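Local coordinates for TSSL (Francisella novicida, PDB 4ACK), which is the cytoplasmic domain of a type VI secretion protein of the DotU family and probably forms part of the membrane-anchored complex of that secretion machine, at residues A[55-60]-A[115-120]; A[70-75]-A[131-136]; A[109-114]-A[150-155]. One frame throughout, in Å; residues are numbered along the deposited sequence. Where two conformers were deposited one is given.

Interaction 1: residues A[55-60]-A[115-120]; sequences ETVCKY and IYPQIC
V57 and Y60, one helical turn apart at the start of helix 55-79, face the lead-in to helix 118-129, with CA atoms 7.5 Å apart for V57 and Y116 and 6.5 Å for Y60 and C120. The two methyls of V57 divide the work. CG1 lies anti to the backbone N (chi1 168°) and meets the proline ring, 3.7 Å from P117 CG, with C120 SG a little farther off; CG2 comes to the edge of the Y116 ring, near its plane, 4.0 Å from CD1. A branched, apolar residue suits this place because it can fill two directions from one short stem. The next turn brings Y60, whose ring meets that of Y116 obliquely: the planes are 39° apart, and Y60 CE2 sits 3.7 Å from Y116 CE1.

The contact belongs to an all-helical bundle of the DotU family, here joining the start of helix 55-79 to the residues leading into helix 118-129. I110 of helix 99-112 touches both tyrosine rings, while the hydroxyl of Y60 is hydrogen-bonded to N109, so this large side chain can be buried without stranding its polar end. P117 offers its ring as a rigid apolar surface to V57. No direct hydrogen bond spans the two segments, but one water bridges them, donating to Y60 O at 2.6 Å and to C120 O at 2.9 Å.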
ATOM      1  N   GLU A  55       3.098  17.212  -0.779  1.00 30.10           N
ATOM      2  CA  GLU A  55       2.980  16.193  -1.787  1.00 30.78           C
ATOM      3  C   GLU A  55       3.813  14.989  -1.479  1.00 30.10           C
ATOM      4  O   GLU A  55       3.370  13.852  -1.735  1.00 30.05           O
ATOM      5  CB  GLU A  55       3.434  16.736  -3.158  1.00 34.13           C
ATOM      6  CG  GLU A  55       2.517  17.869  -3.708  1.00 36.52           C
ATOM      7  CD  GLU A  55       2.061  17.569  -5.122  0.50 43.19           C
ATOM      8  OE1 GLU A  55       1.943  16.351  -5.457  0.50 44.98           O
ATOM      9  OE2 GLU A  55       1.826  18.538  -5.885  0.50 43.30           O
ATOM     10  N   THR A  56       5.027  15.204  -0.974  1.00 28.78           N
ATOM     11  CA  THR A  56       5.943  14.072  -0.670  1.00 29.02           C
ATOM     12  C   THR A  56       5.353  13.188   0.431  1.00 28.23           C
ATOM     13  O   THR A  56       5.277  11.955   0.304  1.00 26.94           O
ATOM     14  CB  THR A  56       7.355  14.574  -0.245  1.00 28.26           C
ATOM     15  OG1 THR A  56       7.909  15.321  -1.311  1.00 30.14           O
ATOM     16  CG2 THR A  56       8.305  13.433   0.133  1.00 29.01           C
ATOM     17  N   VAL A  57       4.892  13.829   1.506  1.00 28.80           N
ATOM     18  CA  VAL A  57       4.250  13.096   2.629  1.00 28.12           C
ATOM     19  C   VAL A  57       2.981  12.345   2.146  1.00 27.73           C
ATOM     20  O   VAL A  57       2.789  11.174   2.469  1.00 27.87           O
ATOM     21  CB  VAL A  57       3.973  14.018   3.853  1.00 28.99           C
ATOM     22  CG1 VAL A  57       3.080  13.336   4.852  1.00 27.13           C
ATOM     23  CG2 VAL A  57       5.326  14.449   4.496  1.00 29.94           C
ATOM     24  N   CYS A  58       2.147  12.984   1.349  1.00 28.58           N
ATOM     25  CA  CYS A  58       0.976  12.320   0.817  0.50 29.64           C
ATOM     26  C   CYS A  58       1.406  11.087   0.007  1.00 29.75           C
ATOM     27  O   CYS A  58       0.881   9.992   0.211  1.00 29.82           O
ATOM     28  CB  CYS A  58       0.166  13.272  -0.036  0.50 29.04           C
ATOM     29  SG  CYS A  58      -0.577  14.639   0.944  0.50 33.66           S
ATOM     30  N   LYS A  59       2.377  11.271  -0.886  1.00 29.47           N
ATOM     31  CA  LYS A  59       2.964  10.102  -1.584  1.00 27.60           C
ATOM     32  C   LYS A  59       3.511   9.025  -0.646  1.00 25.86           C
ATOM     33  O   LYS A  59       3.316   7.841  -0.889  1.00 26.85           O
ATOM     34  CB  LYS A  59       4.030  10.535  -2.596  1.00 26.56           C
ATOM     35  CG  LYS A  59       4.873   9.350  -3.185  1.00 28.94           C
ATOM     36  CD  LYS A  59       5.815   9.882  -4.296  1.00 32.37           C
ATOM     37  CE  LYS A  59       7.081  10.506  -3.595  1.00 33.09           C
ATOM     38  NZ  LYS A  59       8.125  10.726  -4.560  1.00 37.39           N
ATOM     39  N   TYR A  60       4.178   9.397   0.433  1.00 24.50           N
ATOM     40  CA  TYR A  60       4.704   8.383   1.297  1.00 24.67           C
ATOM     41  C   TYR A  60       3.617   7.525   1.961  1.00 24.90           C
ATOM     42  O   TYR A  60       3.874   6.438   2.487  1.00 24.03           O
ATOM     43  CB  TYR A  60       5.585   8.999   2.366  1.00 25.35           C
ATOM     44  CG  TYR A  60       6.971   9.418   1.899  1.00 27.57           C
ATOM     45  CD1 TYR A  60       7.336   9.385   0.530  1.00 27.40           C
ATOM     46  CD2 TYR A  60       7.887   9.899   2.821  1.00 27.82           C
ATOM     47  CE1 TYR A  60       8.592   9.748   0.126  1.00 29.30           C
ATOM     48  CE2 TYR A  60       9.167  10.280   2.430  1.00 31.89           C
ATOM     49  CZ  TYR A  60       9.510  10.197   1.097  1.00 33.48           C
ATOM     50  OH  TYR A  60      10.792  10.559   0.762  1.00 35.79           O
ATOM     51  N   ILE A 115      10.736  13.548  11.258  1.00 50.76           N
ATOM     52  CA  ILE A 115       9.854  14.626  10.817  1.00 48.89           C
ATOM     53  C   ILE A 115       8.403  14.259  10.433  1.00 46.57           C
ATOM     54  O   ILE A 115       7.573  15.150  10.250  1.00 47.03           O
ATOM     55  CB  ILE A 115      10.478  15.470   9.643  1.00 49.51           C
ATOM     56  CG1 ILE A 115      11.054  14.572   8.544  1.00 49.00           C
ATOM     57  CG2 ILE A 115      11.527  16.486  10.185  1.00 50.32           C
ATOM     58  CD1 ILE A 115      11.479  15.322   7.277  1.00 50.93           C
ATOM     59  N   TYR A 116       8.074  12.973  10.348  1.00 43.64           N
ATOM     60  CA  TYR A 116       6.867  12.593   9.610  1.00 39.49           C
ATOM     61  C   TYR A 116       5.658  12.387  10.483  1.00 37.50           C
ATOM     62  O   TYR A 116       5.809  11.947  11.604  1.00 37.26           O
ATOM     63  CB  TYR A 116       7.170  11.315   8.836  1.00 39.64           C
ATOM     64  CG  TYR A 116       8.205  11.542   7.781  1.00 37.57           C
ATOM     65  CD1 TYR A 116       7.849  12.057   6.533  1.00 37.73           C
ATOM     66  CD2 TYR A 116       9.547  11.269   8.039  1.00 35.49           C
ATOM     67  CE1 TYR A 116       8.827  12.276   5.553  1.00 41.22           C
ATOM     68  CE2 TYR A 116      10.522  11.461   7.057  1.00 38.48           C
ATOM     69  CZ  TYR A 116      10.157  11.941   5.833  1.00 38.74           C
ATOM     70  OH  TYR A 116      11.135  12.122   4.910  1.00 44.08           O
ATOM     71  N   PRO A 117       4.451  12.662   9.963  1.00 35.58           N
ATOM     72  CA  PRO A 117       3.280  12.396  10.787  1.00 35.41           C
ATOM     73  C   PRO A 117       3.134  10.913  11.090  1.00 35.09           C
ATOM     74  O   PRO A 117       3.624  10.079  10.332  1.00 33.81           O
ATOM     75  CB  PRO A 117       2.122  12.825   9.916  1.00 36.21           C
ATOM     76  CG  PRO A 117       2.685  12.933   8.513  1.00 36.45           C
ATOM     77  CD  PRO A 117       4.110  13.319   8.701  1.00 35.75           C
ATOM     78  N   GLN A 118       2.432  10.591  12.169  1.00 33.08           N
ATOM     79  CA  GLN A 118       2.281   9.215  12.636  1.00 33.81           C
ATOM     80  C   GLN A 118       1.616   8.288  11.602  1.00 31.48           C
ATOM     81  O   GLN A 118       1.955   7.133  11.518  1.00 29.58           O
ATOM     82  CB  GLN A 118       1.443   9.184  13.919  1.00 34.38           C
ATOM     83  CG  GLN A 118       1.562   7.872  14.644  1.00 41.00           C
ATOM     84  CD  GLN A 118       2.926   7.719  15.345  1.00 49.84           C
ATOM     85  OE1 GLN A 118       3.899   8.479  15.097  1.00 50.78           O
ATOM     86  NE2 GLN A 118       2.996   6.750  16.232  1.00 52.30           N
ATOM     87  N   ILE A 119       0.685   8.824  10.825  1.00 29.87           N
ATOM     88  CA  ILE A 119       0.061   8.073   9.744  1.00 30.84           C
ATOM     89  C   ILE A 119       1.069   7.415   8.699  1.00 30.88           C
ATOM     90  O   ILE A 119       0.745   6.363   8.085  1.00 29.48           O
ATOM     91  CB  ILE A 119      -1.044   8.894   9.044  1.00 29.48           C
ATOM     92  CG1 ILE A 119      -1.811   7.996   8.060  1.00 31.27           C
ATOM     93  CG2 ILE A 119      -0.477  10.180   8.351  1.00 29.12           C
ATOM     94  CD1 ILE A 119      -3.122   8.549   7.560  1.00 31.97           C
ATOM     95  N   CYS A 120       2.236   8.058   8.481  1.00 30.29           N
ATOM     96  CA  CYS A 120       3.303   7.451   7.614  1.00 30.47           C
ATOM     97  C   CYS A 120       3.712   6.086   8.133  1.00 30.11           C
ATOM     98  O   CYS A 120       3.670   5.126   7.387  1.00 29.31           O
ATOM     99  CB  CYS A 120       4.537   8.356   7.514  1.00 29.33           C
ATOM    100  SG  CYS A 120       4.174   9.808   6.550  1.00 34.23           S
TER
HETATM  101  O   HOH W   1       4.758   6.188   4.949  1.00 31.17           O

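Interaction 2: residues A[70-75]-A[131-136]; sequences DEKLML and DFYGKY
E71, on helix 55-79, reaches across to the loop after helix 118-129 and presents its carboxylate to two successive backbone amides. The bond from Y133 N to E71 OE2 is 3.1 Å long and fairly straight, 164° at the hydrogen, and uses the syn lone pair. G134 N meets E71 OE1 at 2.9 Å, also on the syn side but 22° out of the carboxylate plane and more bent, at 137°. With CG anti to the backbone N and the chain extended beyond it, glutamate has the length to span the gap, and the paired bonds fix the rotation of its carboxylate.

This is the tight part of the contact. The F132 ring, buried against V103 of helix 99-112, has G134 N over the centre of one face, and its CE1 lies 3.1 Å from E71 OE1, with ring and carboxylate planes nearly parallel. G134 has a positive phi, a conformation that a residue without a side chain adopts readily.

K72, partly exposed, bridges this part and the looser, solvent side, which belongs to the D131 side chain. K72 NZ forms a salt bridge with E71 OE2 (3.2 Å), approaching the anti lone pair, so that oxygen accepts from both lysine and Y133 N; the positive charge probably helps to keep the carboxylate ionised. The exposed D131 carboxylate turns from the contact, OD2 being 6.1 Å from K72 NZ.

D131 itself, with positive phi, is the C-prime residue of a Schellman motif closing helix 118-129, and the whole arrangement is a carboxylate from one helix gripping consecutive amides of the loop that follows this helix end.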
ATOM      1  N   ASP A  70      -1.460  -3.592  -5.562  1.00 33.75           N
ATOM      2  CA  ASP A  70      -0.851  -4.148  -6.747  1.00 35.60           C
ATOM      3  C   ASP A  70      -0.205  -5.511  -6.488  1.00 35.88           C
ATOM      4  O   ASP A  70      -0.391  -6.421  -7.295  1.00 35.49           O
ATOM      5  CB  ASP A  70       0.177  -3.209  -7.333  1.00 35.73           C
ATOM      6  CG  ASP A  70      -0.441  -2.038  -8.034  1.00 38.03           C
ATOM      7  OD1 ASP A  70      -1.676  -2.053  -8.343  1.00 41.53           O
ATOM      8  OD2 ASP A  70       0.318  -1.072  -8.276  1.00 36.11           O
ATOM      9  N   GLU A  71       0.516  -5.654  -5.362  1.00 34.99           N
ATOM     10  CA  GLU A  71       1.266  -6.877  -5.100  1.00 34.70           C
ATOM     11  C   GLU A  71       0.319  -8.072  -4.898  1.00 36.17           C
ATOM     12  O   GLU A  71       0.609  -9.205  -5.261  1.00 33.07           O
ATOM     13  CB  GLU A  71       2.110  -6.734  -3.830  1.00 33.65           C
ATOM     14  CG  GLU A  71       2.994  -8.009  -3.541  1.00 35.16           C
ATOM     15  CD  GLU A  71       3.933  -7.812  -2.383  1.00 33.01           C
ATOM     16  OE1 GLU A  71       4.834  -6.957  -2.543  1.00 32.70           O
ATOM     17  OE2 GLU A  71       3.754  -8.475  -1.322  1.00 32.15           O
ATOM     18  N   LYS A  72      -0.779  -7.808  -4.204  1.00 37.14           N
ATOM     19  CA  LYS A  72      -1.689  -8.871  -3.843  1.00 39.10           C
ATOM     20  C   LYS A  72      -2.471  -9.291  -5.120  1.00 39.65           C
ATOM     21  O   LYS A  72      -2.715 -10.472  -5.347  1.00 40.20           O
ATOM     22  CB  LYS A  72      -2.592  -8.423  -2.675  1.00 39.04           C
ATOM     23  CG  LYS A  72      -1.830  -8.269  -1.325  1.00 39.47           C
ATOM     24  CD  LYS A  72      -0.720  -9.358  -1.144  1.00 44.49           C
ATOM     25  CE  LYS A  72       0.121  -9.215   0.152  1.00 44.71           C
ATOM     26  NZ  LYS A  72       1.410 -10.063   0.104  1.00 45.20           N
ATOM     27  N   LEU A  73      -2.771  -8.320  -5.967  1.00 39.67           N
ATOM     28  CA  LEU A  73      -3.478  -8.562  -7.182  1.00 41.08           C
ATOM     29  C   LEU A  73      -2.616  -9.290  -8.186  1.00 42.65           C
ATOM     30  O   LEU A  73      -3.110 -10.235  -8.825  1.00 41.81           O
ATOM     31  CB  LEU A  73      -4.030  -7.266  -7.779  1.00 40.78           C
ATOM     32  CG  LEU A  73      -5.464  -6.942  -7.288  1.00 39.39           C
ATOM     33  CD1 LEU A  73      -6.433  -7.883  -8.039  1.00 42.95           C
ATOM     34  CD2 LEU A  73      -5.662  -7.127  -5.790  1.00 36.08           C
ATOM     35  N   MET A  74      -1.353  -8.864  -8.322  1.00 42.42           N
ATOM     36  CA  MET A  74      -0.411  -9.557  -9.206  1.00 43.91           C
ATOM     37  C   MET A  74      -0.199 -11.002  -8.778  1.00 44.26           C
ATOM     38  O   MET A  74       0.022 -11.850  -9.626  1.00 45.31           O
ATOM     39  CB  MET A  74       0.938  -8.856  -9.306  1.00 43.65           C
ATOM     40  CG  MET A  74       0.972  -7.583 -10.136  1.00 45.17           C
ATOM     41  SD  MET A  74       0.095  -7.650 -11.717  1.00 48.26           S
ATOM     42  CE  MET A  74       1.337  -7.007 -12.807  1.00 45.57           C
ATOM     43  N   LEU A  75      -0.278 -11.271  -7.480  1.00 44.91           N
ATOM     44  CA  LEU A  75      -0.087 -12.591  -6.943  1.00 46.04           C
ATOM     45  C   LEU A  75      -1.306 -13.480  -7.180  1.00 47.28           C
ATOM     46  O   LEU A  75      -1.148 -14.644  -7.543  1.00 46.84           O
ATOM     47  CB  LEU A  75       0.247 -12.533  -5.468  1.00 45.64           C
ATOM     48  CG  LEU A  75       1.142 -13.686  -5.015  1.00 49.59           C
ATOM     49  CD1 LEU A  75       2.609 -13.458  -5.419  1.00 49.32           C
ATOM     50  CD2 LEU A  75       1.014 -13.900  -3.512  1.00 53.25           C
ATOM     51  N   ASP A 131       1.232  -8.662   5.273  1.00 34.02           N
ATOM     52  CA  ASP A 131       2.139  -9.504   4.461  1.00 33.05           C
ATOM     53  C   ASP A 131       2.593  -8.886   3.155  1.00 31.71           C
ATOM     54  O   ASP A 131       2.743  -9.605   2.151  1.00 32.20           O
ATOM     55  CB  ASP A 131       1.545 -10.901   4.249  1.00 34.68           C
ATOM     56  CG  ASP A 131       1.301 -11.591   5.575  1.00 37.35           C
ATOM     57  OD1 ASP A 131       2.038 -11.311   6.531  1.00 42.92           O
ATOM     58  OD2 ASP A 131       0.362 -12.372   5.688  1.00 45.81           O
ATOM     59  N   PHE A 132       2.771  -7.560   3.149  1.00 28.20           N
ATOM     60  CA  PHE A 132       3.580  -6.954   2.104  1.00 27.96           C
ATOM     61  C   PHE A 132       5.032  -7.464   2.220  1.00 25.46           C
ATOM     62  O   PHE A 132       5.654  -7.403   3.289  1.00 25.29           O
ATOM     63  CB  PHE A 132       3.560  -5.426   2.159  1.00 26.78           C
ATOM     64  CG  PHE A 132       4.286  -4.777   1.010  1.00 27.83           C
ATOM     65  CD1 PHE A 132       3.726  -4.747  -0.275  1.00 27.09           C
ATOM     66  CD2 PHE A 132       5.554  -4.244   1.200  1.00 26.03           C
ATOM     67  CE1 PHE A 132       4.395  -4.128  -1.345  1.00 25.18           C
ATOM     68  CE2 PHE A 132       6.267  -3.665   0.142  1.00 23.08           C
ATOM     69  CZ  PHE A 132       5.671  -3.571  -1.128  1.00 23.30           C
ATOM     70  N   TYR A 133       5.533  -7.963   1.108  1.00 25.85           N
ATOM     71  CA  TYR A 133       6.893  -8.547   1.010  1.00 27.99           C
ATOM     72  C   TYR A 133       7.814  -7.715   0.101  1.00 27.65           C
ATOM     73  O   TYR A 133       9.001  -7.583   0.375  1.00 28.93           O
ATOM     74  CB  TYR A 133       6.836  -9.972   0.455  1.00 27.47           C
ATOM     75  CG  TYR A 133       6.053 -10.918   1.318  1.00 31.57           C
ATOM     76  CD1 TYR A 133       6.122 -10.846   2.713  1.00 33.34           C
ATOM     77  CD2 TYR A 133       5.224 -11.873   0.754  1.00 33.18           C
ATOM     78  CE1 TYR A 133       5.384 -11.734   3.515  1.00 33.37           C
ATOM     79  CE2 TYR A 133       4.501 -12.767   1.563  1.00 36.40           C
ATOM     80  CZ  TYR A 133       4.598 -12.682   2.933  1.00 33.66           C
ATOM     81  OH  TYR A 133       3.867 -13.534   3.725  1.00 38.04           O
ATOM     82  N   GLY A 134       7.236  -7.155  -0.943  1.00 26.29           N
ATOM     83  CA  GLY A 134       7.944  -6.399  -1.943  1.00 25.58           C
ATOM     84  C   GLY A 134       9.147  -7.190  -2.402  1.00 26.26           C
ATOM     85  O   GLY A 134       9.003  -8.353  -2.765  1.00 26.89           O
ATOM     86  N   LYS A 135      10.331  -6.591  -2.315  1.00 25.01           N
ATOM     87  CA  LYS A 135      11.582  -7.163  -2.920  1.00 25.67           C
ATOM     88  C   LYS A 135      11.972  -8.384  -2.139  1.00 24.88           C
ATOM     89  O   LYS A 135      12.798  -9.201  -2.567  1.00 24.87           O
ATOM     90  CB  LYS A 135      12.718  -6.106  -2.927  1.00 25.12           C
ATOM     91  CG  LYS A 135      13.156  -5.693  -1.519  1.00 28.16           C
ATOM     92  CD  LYS A 135      13.902  -4.366  -1.625  1.00 35.99           C
ATOM     93  CE  LYS A 135      15.136  -4.341  -0.752  1.00 37.49           C
ATOM     94  NZ  LYS A 135      15.630  -2.902  -0.492  1.00 43.72           N
ATOM     95  N   TYR A 136      11.353  -8.548  -0.974  1.00 24.23           N
ATOM     96  CA  TYR A 136      11.729  -9.687  -0.157  1.00 22.85           C
ATOM     97  C   TYR A 136      10.901 -10.953  -0.457  1.00 23.80           C
ATOM     98  O   TYR A 136      11.034 -11.885   0.258  1.00 22.69           O
ATOM     99  CB  TYR A 136      11.667  -9.351   1.328  1.00 21.31           C
ATOM    100  CG  TYR A 136      12.599  -8.243   1.706  1.00 25.64           C
ATOM    101  CD1 TYR A 136      14.000  -8.436   1.733  1.00 24.04           C
ATOM    102  CD2 TYR A 136      12.092  -6.951   1.972  1.00 23.20           C
ATOM    103  CE1 TYR A 136      14.860  -7.347   2.040  1.00 26.97           C
ATOM    104  CE2 TYR A 136      12.928  -5.895   2.334  1.00 22.38           C
ATOM    105  CZ  TYR A 136      14.303  -6.092   2.383  1.00 24.53           C
ATOM    106  OH  TYR A 136      15.112  -5.000   2.721  1.00 22.91           O
TER

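Interaction 3: residues A[109-114]-A[150-155]; sequences NILSEN and KEIDKH
The C-terminal ends of two bundle helices, 99-112 and 143-153, come together here through L111 and I152, whose CA atoms lie 7.4 Å apart. L111 reaches over with both methyls: CD1 is 4.0 Å from E151 CB, while CD2 approaches I152 CD1 at the same distance and also meets the H155 imidazole obliquely, 3.7 Å from ND1. I152 CD1 lies 3.9 Å from I110 CD1, the two side chains crossing at about a right angle. To send its CD1 that way, I110 holds CG1 between the backbone N and the carbonyl carbon (chi1 74°).

I110 and I152 both touch I124, so helix 118-129 joins the other two in a three-helix apolar seam; branched aliphatic chains suit such a junction because their methyls fill it without needing polar partners. Toward the surface the character changes. H155 stacks on Y121 of that third helix, and N114 brings ND2 to the edge of the imidazole, 3.9 Å from H155 NE2, with amide and ring planes 30° apart and no hydrogen bond between them.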
ATOM      1  N   ASN A 109      13.473   6.469   4.480  1.00 30.61           N
ATOM      2  CA  ASN A 109      13.344   7.882   4.688  1.00 31.92           C
ATOM      3  C   ASN A 109      12.594   8.237   5.971  1.00 33.56           C
ATOM      4  O   ASN A 109      13.149   8.958   6.819  1.00 34.18           O
ATOM      5  CB  ASN A 109      12.711   8.522   3.499  1.00 32.07           C
ATOM      6  CG  ASN A 109      13.619   8.454   2.247  1.00 36.63           C
ATOM      7  OD1 ASN A 109      14.780   8.050   2.338  1.00 36.63           O
ATOM      8  ND2 ASN A 109      13.088   8.863   1.090  1.00 36.63           N
ATOM      9  N   ILE A 110      11.399   7.672   6.171  1.00 32.61           N
ATOM     10  CA  ILE A 110      10.626   8.007   7.388  1.00 32.37           C
ATOM     11  C   ILE A 110      11.305   7.495   8.618  1.00 34.06           C
ATOM     12  O   ILE A 110      11.096   8.021   9.699  1.00 33.82           O
ATOM     13  CB  ILE A 110       9.182   7.531   7.330  1.00 31.54           C
ATOM     14  CG1 ILE A 110       9.032   6.009   7.514  1.00 28.56           C
ATOM     15  CG2 ILE A 110       8.555   8.041   6.062  1.00 29.27           C
ATOM     16  CD1 ILE A 110       7.486   5.565   7.449  1.00 31.81           C
ATOM     17  N   LEU A 111      12.158   6.477   8.465  1.00 35.55           N
ATOM     18  CA  LEU A 111      12.841   5.961   9.661  1.00 36.90           C
ATOM     19  C   LEU A 111      14.118   6.746  10.027  1.00 37.91           C
ATOM     20  O   LEU A 111      14.578   6.677  11.167  1.00 36.48           O
ATOM     21  CB  LEU A 111      13.152   4.438   9.591  1.00 36.00           C
ATOM     22  CG  LEU A 111      12.033   3.395   9.828  1.00 33.71           C
ATOM     23  CD1 LEU A 111      12.588   2.044   9.463  1.00 33.65           C
ATOM     24  CD2 LEU A 111      11.539   3.356  11.316  1.00 32.84           C
ATOM     25  N   SER A 112      14.745   7.343   9.043  1.00 40.25           N
ATOM     26  CA  SER A 112      15.928   8.141   9.232  1.00 44.75           C
ATOM     27  C   SER A 112      15.717   9.472   9.920  1.00 47.40           C
ATOM     28  O   SER A 112      16.489   9.866  10.741  1.00 48.28           O
ATOM     29  CB  SER A 112      16.682   8.310   7.937  1.00 43.82           C
ATOM     30  OG  SER A 112      16.204   9.397   7.241  1.00 48.59           O
ATOM     31  N   GLU A 113      14.646  10.151   9.568  1.00 50.36           N
ATOM     32  CA  GLU A 113      14.335  11.458  10.103  1.00 52.30           C
ATOM     33  C   GLU A 113      13.039  11.523  10.846  1.00 52.34           C
ATOM     34  O   GLU A 113      12.006  11.151  10.359  1.00 50.90           O
ATOM     35  CB  GLU A 113      14.223  12.437   8.974  1.00 52.90           C
ATOM     36  CG  GLU A 113      15.503  12.962   8.503  1.00 57.57           C
ATOM     37  CD  GLU A 113      15.296  14.108   7.585  1.00 62.76           C
ATOM     38  OE1 GLU A 113      14.963  13.860   6.429  1.00 64.49           O
ATOM     39  OE2 GLU A 113      15.454  15.250   8.018  1.00 65.74           O
ATOM     40  N   ASN A 114      13.091  12.063  12.031  1.00 52.72           N
ATOM     41  CA  ASN A 114      11.895  12.117  12.811  1.00 53.93           C
ATOM     42  C   ASN A 114      11.006  13.307  12.525  1.00 53.03           C
ATOM     43  O   ASN A 114      10.540  13.946  13.430  1.00 53.81           O
ATOM     44  CB  ASN A 114      12.294  12.161  14.253  1.00 54.96           C
ATOM     45  CG  ASN A 114      11.321  11.504  15.112  1.00 59.52           C
ATOM     46  OD1 ASN A 114      10.277  12.065  15.417  1.00 65.54           O
ATOM     47  ND2 ASN A 114      11.622  10.287  15.501  1.00 61.63           N
ATOM     48  N   LYS A 150      10.357  -4.587  12.703  1.00 37.38           N
ATOM     49  CA  LYS A 150      10.641  -4.298  14.114  1.00 39.87           C
ATOM     50  C   LYS A 150      10.750  -2.771  14.277  1.00 40.24           C
ATOM     51  O   LYS A 150      10.129  -2.163  15.163  1.00 41.39           O
ATOM     52  CB  LYS A 150      11.932  -5.028  14.542  1.00 40.31           C
ATOM     53  CG  LYS A 150      12.250  -4.998  16.077  1.00 42.08           C
ATOM     54  CD  LYS A 150      13.521  -5.772  16.384  0.10 40.73           C
ATOM     55  CE  LYS A 150      13.941  -5.606  17.839  0.10 40.54           C
ATOM     56  NZ  LYS A 150      15.235  -6.291  18.111  0.10 40.25           N
ATOM     57  N   GLU A 151      11.490  -2.131  13.382  1.00 40.35           N
ATOM     58  CA  GLU A 151      11.792  -0.708  13.561  1.00 40.44           C
ATOM     59  C   GLU A 151      10.552   0.165  13.403  1.00 39.89           C
ATOM     60  O   GLU A 151      10.346   1.098  14.172  1.00 39.14           O
ATOM     61  CB  GLU A 151      12.940  -0.270  12.645  1.00 39.74           C
ATOM     62  CG  GLU A 151      14.249  -0.911  13.062  1.00 45.00           C
ATOM     63  CD  GLU A 151      14.618  -0.582  14.508  1.00 51.28           C
ATOM     64  OE1 GLU A 151      14.802   0.620  14.788  1.00 54.08           O
ATOM     65  OE2 GLU A 151      14.710  -1.499  15.373  1.00 56.88           O
ATOM     66  N   ILE A 152       9.720  -0.183  12.431  1.00 39.08           N
ATOM     67  CA  ILE A 152       8.494   0.528  12.176  1.00 40.30           C
ATOM     68  C   ILE A 152       7.509   0.387  13.355  1.00 43.20           C
ATOM     69  O   ILE A 152       6.841   1.341  13.707  1.00 44.08           O
ATOM     70  CB  ILE A 152       7.813   0.099  10.857  1.00 38.19           C
ATOM     71  CG1 ILE A 152       8.486   0.780   9.657  1.00 34.79           C
ATOM     72  CG2 ILE A 152       6.338   0.418  10.906  1.00 36.89           C
ATOM     73  CD1 ILE A 152       8.141   2.256   9.444  1.00 31.73           C
ATOM     74  N   ASP A 153       7.416  -0.791  13.944  1.00 45.92           N
ATOM     75  CA  ASP A 153       6.443  -0.966  14.997  1.00 49.35           C
ATOM     76  C   ASP A 153       6.889  -0.253  16.269  1.00 51.19           C
ATOM     77  O   ASP A 153       6.054   0.148  17.079  1.00 52.06           O
ATOM     78  CB  ASP A 153       6.079  -2.440  15.185  1.00 48.51           C
ATOM     79  CG  ASP A 153       5.101  -2.919  14.101  1.00 50.97           C
ATOM     80  OD1 ASP A 153       4.582  -2.076  13.301  1.00 46.55           O
ATOM     81  OD2 ASP A 153       4.838  -4.140  14.039  1.00 55.27           O
ATOM     82  N   LYS A 154       8.197  -0.035  16.383  1.00 53.06           N
ATOM     83  CA  LYS A 154       8.785   0.675  17.477  1.00 54.85           C
ATOM     84  C   LYS A 154       8.382   2.146  17.456  1.00 55.83           C
ATOM     85  O   LYS A 154       8.815   2.879  18.331  1.00 57.15           O
ATOM     86  CB  LYS A 154      10.310   0.564  17.402  1.00 54.91           C
ATOM     87  CG  LYS A 154      11.038   0.123  18.698  1.00 57.41           C
ATOM     88  CD  LYS A 154      12.410  -0.575  18.416  1.00 61.47           C
ATOM     89  CE  LYS A 154      13.568   0.393  17.996  1.00 63.65           C
ATOM     90  NZ  LYS A 154      14.595   0.674  19.088  1.00 63.01           N
ATOM     91  N   HIS A 155       7.565   2.576  16.483  1.00 56.80           N
ATOM     92  CA  HIS A 155       7.119   3.990  16.311  1.00 56.51           C
ATOM     93  C   HIS A 155       5.638   4.255  16.698  1.00 56.74           C
ATOM     94  O   HIS A 155       4.729   3.424  16.518  1.00 56.20           O
ATOM     95  CB  HIS A 155       7.356   4.465  14.859  1.00 56.84           C
ATOM     96  CG  HIS A 155       8.609   5.280  14.650  1.00 56.54           C
ATOM     97  ND1 HIS A 155       9.838   4.713  14.369  1.00 56.09           N
ATOM     98  CD2 HIS A 155       8.807   6.621  14.632  1.00 56.29           C
ATOM     99  CE1 HIS A 155      10.746   5.663  14.232  1.00 56.81           C
ATOM    100  NE2 HIS A 155      10.145   6.831  14.388  1.00 59.04           N
TER

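Overall arrangement
From the N terminus, helix 55-79 comes first into play, supplying one segment each to interactions 1 and 2. Interaction 1 closes a loop from 55-60 to 115-120; interaction 2 closes one from 70-75 to 131-136; interaction 3 runs from 109-114 to 150-155. Each pair of loops crosses rather than nests. Helix 55-79 is thus tied near its start to the beginning of helix 118-129, and farther along to the loop beyond that helix. Interactions 1 and 3 touch, their centres 12 Å apart, and link helices 55-79, 99-112, 118-129 and 143-153 at one end of the bundle. Interaction 2, its centre 21 Å from each, stands apart and lies across the chain's centre from interaction 1.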